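Local coordinates for protein alpha-galactosidase (PDB 3MI6) that probably hydrolyses terminal, non-reducing alpha-D-galactose residues from alpha-galactosides such as galactose oligosaccharides and galactomannans, as a member of glycosyl hydrolase family 36, at residues D[115-119]-D[120-124]. Residues are numbered along the deposited sequence; the frame is centred on the assembly and turned at random.
Sequences QRLAN and LPSTF
R116 lays its guanidinium flat over one face of the F124 ring, the two planes only 17° apart and CZ of R116 4.0 Å from the centroid of the F124 ring. NH2 sits above the ring centre, while NH1 reaches back to the root of the side chain, 3.4 Å from CB of F124. The arginine gets there by running extended from CG to NE; on the phenylalanine, a chi1 of 47° sets CG between the backbone N and the carbonyl carbon. NH1 also forms a salt bridge with D126, which helps to hold the group against the ring. With an alanine in place of the phenylalanine, the guanidinium would probably lose the flat surface it rests on and, keeping D126 but not the stack, be freer to turn. Nearer the bend, S122 points its OG across the loop and accepts the backbone N-H of L117, 2.8 Å from N of L117 to OG of S122 and nearly straight at 172°. The same hydroxyl gives a weak bond to O of L120, so the one OG ties the L117 side to the turn. CG of L117 packs on CB of S122 at 3.8 Å, and at the bend L120 leans on L506 and Y509 of helix 500-518. This hairpin-like turn, with no strand pairing, lies in the loop that joins strands 103-112 and 132-140 of the N-terminal beta domain and packs against a helix of the catalytic TIM-barrel domain.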
# COMPACT_ATOMS: atom_id res chain seq x y z
N GLN D 115 11.76 -32.70 -31.02
CA GLN D 115 10.85 -33.02 -32.11
C GLN D 115 9.45 -32.53 -31.79
O GLN D 115 9.04 -32.53 -30.63
CB GLN D 115 10.80 -34.53 -32.34
CG GLN D 115 12.17 -35.19 -32.46
CD GLN D 115 12.60 -35.37 -33.91
OE1 GLN D 115 12.11 -36.25 -34.62
NE2 GLN D 115 13.54 -34.52 -34.36
N ARG D 116 8.71 -32.15 -32.82
CA ARG D 116 7.29 -31.86 -32.65
C ARG D 116 6.55 -33.00 -31.93
O ARG D 116 7.04 -34.13 -31.86
CB ARG D 116 6.63 -31.60 -34.01
CG ARG D 116 6.87 -30.20 -34.57
CD ARG D 116 6.69 -30.19 -36.08
NE ARG D 116 7.05 -28.91 -36.68
CZ ARG D 116 8.29 -28.47 -36.87
NH1 ARG D 116 9.33 -29.20 -36.49
NH2 ARG D 116 8.48 -27.29 -37.43
N LEU D 117 5.39 -32.68 -31.37
CA LEU D 117 4.50 -33.71 -30.86
C LEU D 117 3.63 -34.19 -32.02
O LEU D 117 3.42 -33.47 -33.00
CB LEU D 117 3.65 -33.17 -29.72
CG LEU D 117 4.43 -32.89 -28.44
CD1 LEU D 117 3.53 -32.25 -27.36
CD2 LEU D 117 5.08 -34.17 -27.94
N ALA D 118 3.14 -35.41 -31.92
CA ALA D 118 2.47 -36.01 -33.05
C ALA D 118 1.25 -35.20 -33.44
O ALA D 118 1.14 -34.77 -34.60
CB ALA D 118 2.09 -37.46 -32.75
N ASN D 119 0.34 -34.97 -32.50
CA ASN D 119 -0.94 -34.36 -32.86
C ASN D 119 -1.24 -32.99 -32.25
O ASN D 119 -2.32 -32.44 -32.49
CB ASN D 119 -2.09 -35.30 -32.54
CG ASN D 119 -1.94 -36.62 -33.23
OD1 ASN D 119 -1.89 -37.67 -32.59
ND2 ASN D 119 -1.85 -36.58 -34.57
N LEU D 120 -0.30 -32.45 -31.47
CA LEU D 120 -0.49 -31.18 -30.80
C LEU D 120 0.51 -30.15 -31.30
O LEU D 120 1.64 -30.49 -31.64
CB LEU D 120 -0.28 -31.35 -29.30
CG LEU D 120 -1.39 -31.95 -28.46
CD1 LEU D 120 -0.86 -32.36 -27.09
CD2 LEU D 120 -2.53 -30.96 -28.34
N PRO D 121 0.10 -28.88 -31.34
CA PRO D 121 1.05 -27.78 -31.57
C PRO D 121 2.13 -27.87 -30.51
O PRO D 121 1.81 -28.23 -29.37
CB PRO D 121 0.21 -26.53 -31.33
CG PRO D 121 -1.00 -27.00 -30.55
CD PRO D 121 -1.24 -28.40 -30.96
N SER D 122 3.37 -27.58 -30.85
CA SER D 122 4.46 -27.86 -29.92
C SER D 122 5.77 -27.25 -30.37
O SER D 122 5.86 -26.59 -31.41
CB SER D 122 4.63 -29.37 -29.75
OG SER D 122 4.84 -30.00 -31.01
N THR D 123 6.81 -27.49 -29.58
CA THR D 123 8.08 -26.82 -29.79
C THR D 123 9.10 -27.70 -30.48
O THR D 123 9.12 -28.90 -30.30
CB THR D 123 8.66 -26.32 -28.48
OG1 THR D 123 8.52 -27.35 -27.49
CG2 THR D 123 7.90 -25.09 -28.04
N PHE D 124 9.97 -27.07 -31.25
CA PHE D 124 10.91 -27.81 -32.05
C PHE D 124 12.22 -27.04 -32.13
O PHE D 124 12.24 -25.82 -31.99
CB PHE D 124 10.33 -27.95 -33.44
CG PHE D 124 9.81 -26.67 -33.97
CD1 PHE D 124 10.63 -25.82 -34.68
CD2 PHE D 124 8.49 -26.30 -33.74
CE1 PHE D 124 10.16 -24.62 -35.18
CE2 PHE D 124 8.01 -25.09 -34.23
CZ PHE D 124 8.84 -24.25 -34.95